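Local structure of Two-component system response regulator/GGDEF domain protein (3LUF) at residues A52-T57 with E65-L70; V97-M102 with V113-R118; I7-D12 with R18-A23. The protein probably makes cyclic di-GMP from two GTP through its GGDEF domain, while the part in this structure holds two magnesium-binding receiver domains. One frame throughout, in Å; residues are numbered along the deposited sequence. Where two conformers were deposited one is given.

Contact 1: A52-T57 with E65-L70; sequences ALVDLT and EAVKVL. With MG (magnesium ion), chain G.
One water oxygen is gripped from both segments: it donates to D55 O at 2.9 Å and accepts from A66 N at 3.2 Å. It links the backbone at D55 to that at A66, and no direct hydrogen bond joins the two segments.

The rest is apolar packing of strand 52-55 against helix 65-70. Their short axes come within 8.2 Å and run roughly antiparallel, at 151°. V54 has the largest share of the contact. With its CG1 anti to the backbone N (chi1 -176°), the two methyls are turned to different partners. CG1 sits against A66 CB at 3.7 Å and more loosely against V67. CG2 meets L70 CD1 at 3.6 Å, the two side chains crossing at a slant. L56, in the loop, brings its CD2 to V67 CG2 at 3.7 Å.

The far side of the same segment carries the magnesium site. D55 OD2, T57 O and T57 OG1 bind the ion directly, with two waters and D12 completing six ligands. T57 OG1 lies between its own N and carbonyl carbon (chi1 60°), which lets T57 chelate through OG1 and O together. The other D55 oxygen, OD1, accepts T57 N in a nearly straight bond of 3.1 Å, met from above the carboxylate plane. This is an Asx turn. OD1 also pairs with K103, so both oxygens of D55 are held. D55 is the predicted phosphorylation site of this receiver domain.

Strand 49-55 is the middle strand of the parallel sheet, between strands 6-10 and 77-81. Helix 65-72 follows it in the beta-alpha-beta unit and leans over both neighbours: L70 touches L8, and V67 touches I79.

Contact 2: V97-M102 with V113-R118; sequences VLDYVM and VGLVHR
Apolar contact across the segments rests on L115 alone from the helix side. Its CD2 methyl meets V101 CG2 at 4.4 Å, a loose touch. L115 CG is anti to its backbone N (chi1 177°), and this carries the isobutyl group out from the helix to strand 99-102. D99 and V101 alternate with Y100 along the strand, so both face the helix while Y100 points to the other side of the sheet.

A mixed contact adds to this. The same CD2 methyl packs beside a carboxylate oxygen, 3.9 Å from D99 OD2, where the leucine and aspartate side chains cross at a slant. This is not an apolar pair.

Polar bonds do not cross between the segments, but D99 has several polar partners. OD1 accepts from Y100 N at 2.8 Å, a weak bond bent to 141°. OD1 also makes a salt bridge with K219 of the second subunit. OD2 bonds to Y111 OH and to Q236 NE2, the latter from helix 232-248.

Charge and ring contacts lie further out. K219 of the second subunit also bonds to Y100 O and makes a cation-pi contact with the Y100 ring, tying the strand to the other copy. On the helix, R118 pairs with E247 of helix 232-248, in the second receiver domain. The bond of R118 to N122 stays within its own helix.

Backbone bonds are routine. R118 N to G114 O, at 3.0 Å, continues the helix, and D99 and V101 bond to strand 77-81.

Strand 99-102 is an edge strand of the first domain's sheet, packed against the domain's last helix, 106-122. This is the closing beta-alpha step of the CheY-like receiver fold, on a face that many response regulators use for association.

Contact 3: I7-D12 with R18-A23; sequences ILIVED and RMLIQA. Unlike the reference sequence in segment 18-23: M19 (reference Thr). With MG (magnesium ion), chain G.
I9 and L20 have the nearest CA atoms, 8.3 Å apart, where strand 7-10 packs against helix 18-23, and no hydrogen bond joins the two segments. I9 supplies the strand side of the packing. Its CG1 is anti to the carbonyl carbon (chi1 -61°) and the chain is extended beyond it, so CD1 reaches the helix. There CD1 rests on L20 CB at 4.0 Å and near I21 CG1 at 4.3 Å. The other branch, CG2, meets L20 CD1 at 4.1 Å. I9 is thus set against L20 by both of its branches. I21 lies at the margin of the patch and also leans on A34.

These are the first strand and first helix of the receiver domain, the opening half of the beta-alpha-beta unit completed by strand 31-35. As in other CheY-like domains, the acidic pair E11-D12 follows the first strand.

D12 OD1 is a direct ligand of the magnesium ion. Its OD2 accepts from a metal-bound water at 2.7 Å, so one carboxylate serves both the first and second shells. E11 acts through water. Its chain bends at chi2 (61°), and OE2 accepts from the other metal-bound water at 2.6 Å and from S13 N. E11 OE1 forms a salt bridge with K103.

All three contacts belong to the first of two receiver domains and reach the same parallel five-stranded sheet. Along the chain they come in series: contact 3, then contact 1, then contact 2. Their centres lie about 12 to 14 Å apart. Contacts 3 and 1 use neighbouring strands, 6-10 and 49-55, and share the magnesium ion with two of its waters. Contact 2 sits on edge strand 99-102. It meets contact 1 through V67 with V97 and L53 with V116, and contact 3 through V113 with A23. Contacts 1 and 3 thus frame the metal site, while contact 2 faces the second domain and the second subunit.

Contact 1: A52-T57 with E65-L70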
loop_
_atom_site.group_PDB
_atom_site.type_symbol
_atom_site.label_atom_id
_atom_site.label_comp_id
_atom_site.label_asym_id
_atom_site.label_seq_id
_atom_site.Cartn_x
_atom_site.Cartn_y
_atom_site.Cartn_z
ATOM N N ALA B 52 16.039 19.304 6.638
ATOM C CA ALA B 52 17.500 19.157 6.557
ATOM C C ALA B 52 17.869 17.687 6.697
ATOM O O ALA B 52 17.331 17.016 7.562
ATOM C CB ALA B 52 18.142 19.955 7.702
ATOM N N LEU B 53 18.806 17.205 5.869
ATOM C CA LEU B 53 19.348 15.842 6.038
ATOM C C LEU B 53 20.662 16.046 6.765
ATOM O O LEU B 53 21.528 16.750 6.253
ATOM C CB LEU B 53 19.615 15.196 4.692
ATOM C CG LEU B 53 18.345 15.107 3.828
ATOM C CD1 LEU B 53 18.720 14.431 2.497
ATOM C CD2 LEU B 53 17.269 14.321 4.544
ATOM N N VAL B 54 20.755 15.498 7.961
ATOM C CA VAL B 54 21.817 15.845 8.911
ATOM C C VAL B 54 22.634 14.628 9.321
ATOM O O VAL B 54 22.111 13.693 9.966
ATOM C CB VAL B 54 21.244 16.565 10.174
ATOM C CG1 VAL B 54 22.400 17.021 11.144
ATOM C CG2 VAL B 54 20.397 17.788 9.763
ATOM N N ASP B 55 23.942 14.682 9.004
ATOM C CA ASP B 55 24.925 13.703 9.474
ATOM C C ASP B 55 25.222 13.858 10.991
ATOM O O ASP B 55 25.274 14.989 11.523
ATOM C CB ASP B 55 26.194 13.865 8.636
ATOM C CG ASP B 55 27.311 12.892 9.011
ATOM O OD1 ASP B 55 27.074 11.724 9.399
ATOM O OD2 ASP B 55 28.453 13.316 8.872
ATOM N N LEU B 56 25.374 12.715 11.678
ATOM C CA LEU B 56 25.755 12.727 13.097
ATOM C C LEU B 56 27.265 12.839 13.288
ATOM O O LEU B 56 27.716 13.197 14.378
ATOM C CB LEU B 56 25.202 11.509 13.855
ATOM C CG LEU B 56 23.725 11.152 13.630
ATOM C CD1 LEU B 56 23.389 9.848 14.328
ATOM C CD2 LEU B 56 22.834 12.272 14.150
ATOM N N THR B 57 28.048 12.544 12.248
ATOM C CA THR B 57 29.491 12.596 12.402
ATOM C C THR B 57 30.088 13.801 11.669
ATOM O O THR B 57 30.726 13.648 10.624
ATOM C CB THR B 57 30.150 11.298 11.899
ATOM O OG1 THR B 57 29.841 11.110 10.494
ATOM C CG2 THR B 57 29.674 10.132 12.712
ATOM N N GLU B 65 25.484 16.635 17.523
ATOM C CA GLU B 65 25.098 17.988 17.971
ATOM C C GLU B 65 24.341 18.852 16.955
ATOM O O GLU B 65 23.578 19.725 17.350
ATOM C CB GLU B 65 26.306 18.757 18.527
ATOM C CG GLU B 65 26.938 18.010 19.713
ATOM C CD GLU B 65 28.072 17.070 19.311
ATOM O OE1 GLU B 65 28.181 16.704 18.120
ATOM O OE2 GLU B 65 28.849 16.672 20.211
ATOM N N ALA B 66 24.565 18.628 15.654
ATOM C CA ALA B 66 23.887 19.415 14.626
ATOM C C ALA B 66 22.372 19.219 14.609
ATOM O O ALA B 66 21.646 20.118 14.176
ATOM C CB ALA B 66 24.494 19.171 13.240
ATOM N N VAL B 67 21.907 18.091 15.147
ATOM C CA VAL B 67 20.461 17.794 15.137
ATOM C C VAL B 67 19.710 18.822 15.974
ATOM O O VAL B 67 18.785 19.474 15.496
ATOM C CB VAL B 67 20.161 16.360 15.617
ATOM C CG1 VAL B 67 18.622 16.113 15.771
ATOM C CG2 VAL B 67 20.766 15.335 14.634
ATOM N N LYS B 68 20.142 18.976 17.214
ATOM C CA LYS B 68 19.493 19.901 18.129
ATOM C C LYS B 68 19.633 21.348 17.667
ATOM O O LYS B 68 18.689 22.127 17.757
ATOM C CB LYS B 68 20.048 19.699 19.526
ATOM C CG LYS B 68 19.431 20.587 20.607
ATOM C CD LYS B 68 20.055 20.198 21.946
ATOM C CE LYS B 68 19.608 21.118 23.066
ATOM N NZ LYS B 68 20.402 20.817 24.282
ATOM N N VAL B 69 20.817 21.716 17.184
ATOM C CA VAL B 69 21.060 23.061 16.671
ATOM C C VAL B 69 20.076 23.411 15.565
ATOM O O VAL B 69 19.479 24.485 15.572
ATOM C CB VAL B 69 22.507 23.233 16.168
ATOM C CG1 VAL B 69 22.670 24.537 15.401
ATOM C CG2 VAL B 69 23.487 23.187 17.367
ATOM N N LEU B 70 19.894 22.495 14.613
ATOM C CA LEU B 70 19.030 22.778 13.477
ATOM C C LEU B 70 17.539 22.694 13.845
ATOM O O LEU B 70 16.751 23.504 13.378
ATOM C CB LEU B 70 19.408 21.887 12.278
ATOM C CG LEU B 70 20.812 22.240 11.773
ATOM C CD1 LEU B 70 21.347 21.105 10.841
ATOM C CD2 LEU B 70 20.882 23.617 10.972
HETATM MG MG MG G . 30.323 12.453 8.990
HETATM O O HOH W 1 25.950 16.248 14.095
HETATM O O HOH W 2 32.350 11.842 9.036
HETATM O O HOH W 3 29.851 11.095 7.518
#

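Contact 2: V97-M102 with V113-R118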
loop_
_atom_site.group_PDB
_atom_site.type_symbol
_atom_site.label_atom_id
_atom_site.label_comp_id
_atom_site.label_asym_id
_atom_site.label_seq_id
_atom_site.Cartn_x
_atom_site.Cartn_y
_atom_site.Cartn_z
ATOM N N VAL B 97 13.200 14.406 15.895
ATOM C CA VAL B 97 13.649 14.094 14.546
ATOM C C VAL B 97 12.435 13.529 13.766
ATOM O O VAL B 97 11.631 12.767 14.311
ATOM C CB VAL B 97 14.770 13.070 14.638
ATOM C CG1 VAL B 97 15.138 12.516 13.308
ATOM C CG2 VAL B 97 16.008 13.690 15.317
ATOM N N LEU B 98 12.331 13.893 12.498
ATOM C CA LEU B 98 11.255 13.449 11.622
ATOM C C LEU B 98 11.363 11.968 11.265
ATOM O O LEU B 98 10.364 11.223 11.342
ATOM C CB LEU B 98 11.342 14.271 10.342
ATOM C CG LEU B 98 10.203 14.436 9.368
ATOM C CD1 LEU B 98 10.439 15.713 8.563
ATOM C CD2 LEU B 98 10.099 13.225 8.443
ATOM N N ASP B 99 12.560 11.560 10.830
ATOM C CA ASP B 99 12.810 10.209 10.337
ATOM C C ASP B 99 14.329 10.056 10.249
ATOM O O ASP B 99 15.066 10.993 10.569
ATOM C CB ASP B 99 12.118 10.051 8.966
ATOM C CG ASP B 99 11.946 8.594 8.528
ATOM O OD1 ASP B 99 12.320 7.660 9.283
ATOM O OD2 ASP B 99 11.405 8.393 7.406
ATOM N N TYR B 100 14.802 8.878 9.859
ATOM C CA TYR B 100 16.216 8.713 9.546
ATOM C C TYR B 100 16.379 7.976 8.229
ATOM O O TYR B 100 15.463 7.288 7.768
ATOM C CB TYR B 100 16.982 7.983 10.666
ATOM C CG TYR B 100 16.492 6.583 10.920
ATOM C CD1 TYR B 100 17.149 5.478 10.372
ATOM C CD2 TYR B 100 15.348 6.364 11.705
ATOM C CE1 TYR B 100 16.683 4.191 10.621
ATOM C CE2 TYR B 100 14.879 5.088 11.945
ATOM C CZ TYR B 100 15.536 4.017 11.403
ATOM O OH TYR B 100 15.041 2.759 11.658
ATOM N N VAL B 101 17.561 8.135 7.643
ATOM C CA VAL B 101 17.920 7.519 6.374
ATOM C C VAL B 101 19.182 6.728 6.619
ATOM O O VAL B 101 20.141 7.241 7.210
ATOM C CB VAL B 101 18.180 8.585 5.280
ATOM C CG1 VAL B 101 18.705 7.958 3.985
ATOM C CG2 VAL B 101 16.895 9.337 4.979
HETATM N N MSE B 102 19.181 5.462 6.215
HETATM C CA MSE B 102 20.422 4.695 6.274
HETATM C C MSE B 102 21.362 5.120 5.159
HETATM O O MSE B 102 20.917 5.273 4.004
HETATM C CB MSE B 102 20.122 3.193 6.151
HETATM C CG MSE B 102 19.240 2.641 7.246
HETATM SE SE MSE B 102 19.974 2.805 9.067
HETATM C CE MSE B 102 21.742 2.084 8.884
ATOM N N VAL B 113 15.599 10.262 -1.046
ATOM C CA VAL B 113 15.125 10.951 -2.249
ATOM C C VAL B 113 13.596 10.922 -2.336
ATOM O O VAL B 113 12.932 11.960 -2.471
ATOM C CB VAL B 113 15.749 10.335 -3.542
ATOM C CG1 VAL B 113 15.256 11.070 -4.770
ATOM C CG2 VAL B 113 17.274 10.363 -3.477
ATOM N N GLY B 114 13.018 9.732 -2.204
ATOM C CA GLY B 114 11.571 9.599 -2.163
ATOM C C GLY B 114 10.979 10.339 -0.997
ATOM O O GLY B 114 9.931 10.935 -1.128
ATOM N N LEU B 115 11.676 10.334 0.137
ATOM C CA LEU B 115 11.176 11.003 1.334
ATOM C C LEU B 115 11.084 12.506 1.122
ATOM O O LEU B 115 10.042 13.105 1.409
ATOM C CB LEU B 115 12.105 10.748 2.504
ATOM C CG LEU B 115 11.761 11.428 3.828
ATOM C CD1 LEU B 115 10.360 11.136 4.302
ATOM C CD2 LEU B 115 12.774 11.009 4.901
ATOM N N VAL B 116 12.152 13.118 0.633
ATOM C CA VAL B 116 12.144 14.607 0.560
ATOM C C VAL B 116 11.162 15.106 -0.499
ATOM O O VAL B 116 10.572 16.187 -0.363
ATOM C CB VAL B 116 13.556 15.243 0.372
ATOM C CG1 VAL B 116 14.434 14.874 1.612
ATOM C CG2 VAL B 116 14.203 14.826 -0.970
ATOM N N HIS B 117 10.995 14.308 -1.545
ATOM C CA HIS B 117 9.998 14.603 -2.573
ATOM C C HIS B 117 8.592 14.555 -1.952
ATOM O O HIS B 117 7.774 15.455 -2.145
ATOM C CB HIS B 117 10.198 13.629 -3.737
ATOM C CG HIS B 117 9.185 13.743 -4.836
ATOM N ND1 HIS B 117 9.168 14.786 -5.743
ATOM C CD2 HIS B 117 8.211 12.893 -5.224
ATOM C CE1 HIS B 117 8.210 14.580 -6.628
ATOM N NE2 HIS B 117 7.612 13.439 -6.333
ATOM N N ARG B 118 8.318 13.520 -1.175
ATOM C CA ARG B 118 7.075 13.420 -0.484
ATOM C C ARG B 118 6.895 14.551 0.527
ATOM O O ARG B 118 5.803 15.140 0.631
ATOM C CB ARG B 118 7.079 12.048 0.237
ATOM C CG ARG B 118 5.801 11.555 0.746
ATOM C CD ARG B 118 4.817 11.189 -0.376
ATOM N NE ARG B 118 3.876 12.285 -0.570
ATOM C CZ ARG B 118 3.236 12.522 -1.716
ATOM N NH1 ARG B 118 2.362 13.517 -1.774
ATOM N NH2 ARG B 118 3.449 11.752 -2.797
#

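Contact 3: I7-D12 with R18-A23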
loop_
_atom_site.group_PDB
_atom_site.type_symbol
_atom_site.label_atom_id
_atom_site.label_comp_id
_atom_site.label_asym_id
_atom_site.label_seq_id
_atom_site.Cartn_x
_atom_site.Cartn_y
_atom_site.Cartn_z
ATOM N N ILE B 7 16.033 22.255 0.236
ATOM C CA ILE B 7 16.481 21.369 1.335
ATOM C C ILE B 7 17.928 21.654 1.700
ATOM O O ILE B 7 18.674 22.204 0.898
ATOM C CB ILE B 7 16.298 19.843 1.063
ATOM C CG1 ILE B 7 17.161 19.396 -0.112
ATOM C CG2 ILE B 7 14.798 19.496 0.850
ATOM C CD1 ILE B 7 17.713 18.038 0.036
ATOM N N LEU B 8 18.276 21.298 2.927
ATOM C CA LEU B 8 19.620 21.508 3.466
ATOM C C LEU B 8 20.221 20.114 3.687
ATOM O O LEU B 8 19.586 19.232 4.266
ATOM C CB LEU B 8 19.504 22.235 4.819
ATOM C CG LEU B 8 20.864 22.388 5.558
ATOM C CD1 LEU B 8 21.750 23.277 4.719
ATOM C CD2 LEU B 8 20.671 22.963 6.975
ATOM N N ILE B 9 21.469 19.961 3.269
ATOM C CA ILE B 9 22.229 18.726 3.502
ATOM C C ILE B 9 23.479 19.125 4.258
ATOM O O ILE B 9 24.199 20.021 3.814
ATOM C CB ILE B 9 22.610 18.027 2.156
ATOM C CG1 ILE B 9 21.344 17.634 1.386
ATOM C CG2 ILE B 9 23.433 16.739 2.431
ATOM C CD1 ILE B 9 21.670 17.091 -0.024
ATOM N N VAL B 10 23.711 18.504 5.407
ATOM C CA VAL B 10 24.985 18.726 6.118
ATOM C C VAL B 10 25.620 17.355 6.325
ATOM O O VAL B 10 25.133 16.537 7.116
ATOM C CB VAL B 10 24.768 19.448 7.475
ATOM C CG1 VAL B 10 26.114 19.879 8.046
ATOM C CG2 VAL B 10 23.808 20.657 7.321
ATOM N N GLU B 11 26.679 17.105 5.566
ATOM C CA GLU B 11 27.293 15.783 5.483
ATOM C C GLU B 11 28.742 15.944 5.015
ATOM O O GLU B 11 29.004 16.520 3.960
ATOM C CB GLU B 11 26.511 14.931 4.450
ATOM C CG GLU B 11 27.237 13.619 4.035
ATOM C CD GLU B 11 27.484 12.664 5.209
ATOM O OE1 GLU B 11 26.516 12.078 5.706
ATOM O OE2 GLU B 11 28.672 12.431 5.560
ATOM N N ASP B 12 29.696 15.472 5.822
ATOM C CA ASP B 12 31.089 15.672 5.458
ATOM C C ASP B 12 31.654 14.609 4.518
ATOM O O ASP B 12 32.719 14.819 3.969
ATOM C CB ASP B 12 32.008 15.832 6.699
ATOM C CG ASP B 12 31.990 14.607 7.618
ATOM O OD1 ASP B 12 30.930 13.972 7.753
ATOM O OD2 ASP B 12 33.030 14.285 8.264
ATOM N N ARG B 18 27.799 14.029 -2.289
ATOM C CA ARG B 18 27.622 14.113 -3.737
ATOM C C ARG B 18 26.554 13.147 -4.302
ATOM O O ARG B 18 25.807 13.536 -5.219
ATOM C CB ARG B 18 28.946 14.002 -4.485
ATOM C CG ARG B 18 29.800 15.225 -4.259
ATOM C CD ARG B 18 30.986 15.206 -5.110
ATOM N NE ARG B 18 31.759 16.412 -4.843
ATOM C CZ ARG B 18 32.956 16.643 -5.367
ATOM N NH1 ARG B 18 33.506 15.760 -6.204
ATOM N NH2 ARG B 18 33.584 17.762 -5.059
HETATM N N MSE B 19 26.458 11.933 -3.757
HETATM C CA MSE B 19 25.360 10.999 -4.139
HETATM C C MSE B 19 23.983 11.583 -3.872
HETATM O O MSE B 19 23.059 11.470 -4.708
HETATM C CB MSE B 19 25.461 9.680 -3.378
HETATM C CG MSE B 19 26.538 8.796 -3.881
HETATM SE SE MSE B 19 26.686 7.235 -2.660
HETATM C CE MSE B 19 27.800 6.335 -3.934
ATOM N N LEU B 20 23.844 12.215 -2.702
ATOM C CA LEU B 20 22.576 12.822 -2.309
ATOM C C LEU B 20 22.230 13.998 -3.214
ATOM O O LEU B 20 21.095 14.123 -3.658
ATOM C CB LEU B 20 22.641 13.294 -0.874
ATOM C CG LEU B 20 22.481 12.235 0.188
ATOM C CD1 LEU B 20 22.756 12.826 1.560
ATOM C CD2 LEU B 20 21.061 11.564 0.118
ATOM N N ILE B 21 23.206 14.855 -3.475
ATOM C CA ILE B 21 22.972 16.007 -4.363
ATOM C C ILE B 21 22.517 15.531 -5.730
ATOM O O ILE B 21 21.480 15.968 -6.210
ATOM C CB ILE B 21 24.204 16.898 -4.501
ATOM C CG1 ILE B 21 24.507 17.581 -3.152
ATOM C CG2 ILE B 21 24.001 17.913 -5.649
ATOM C CD1 ILE B 21 25.919 18.201 -3.086
ATOM N N GLN B 22 23.271 14.609 -6.331
ATOM C CA GLN B 22 22.968 14.114 -7.680
ATOM C C GLN B 22 21.568 13.498 -7.766
ATOM O O GLN B 22 20.804 13.802 -8.681
ATOM C CB GLN B 22 24.019 13.092 -8.108
ATOM C CG GLN B 22 23.851 12.499 -9.516
ATOM C CD GLN B 22 24.905 11.431 -9.786
ATOM O OE1 GLN B 22 25.348 10.745 -8.857
ATOM N NE2 GLN B 22 25.323 11.288 -11.049
ATOM N N ALA B 23 21.238 12.645 -6.799
ATOM C CA ALA B 23 19.950 11.954 -6.795
ATOM C C ALA B 23 18.783 12.913 -6.534
ATOM O O ALA B 23 17.750 12.846 -7.222
ATOM C CB ALA B 23 19.944 10.829 -5.810
HETATM MG MG MG G . 30.323 12.453 8.990
HETATM O O HOH W 3 29.851 11.095 7.518
HETATM O O HOH W 2 32.350 11.842 9.036
#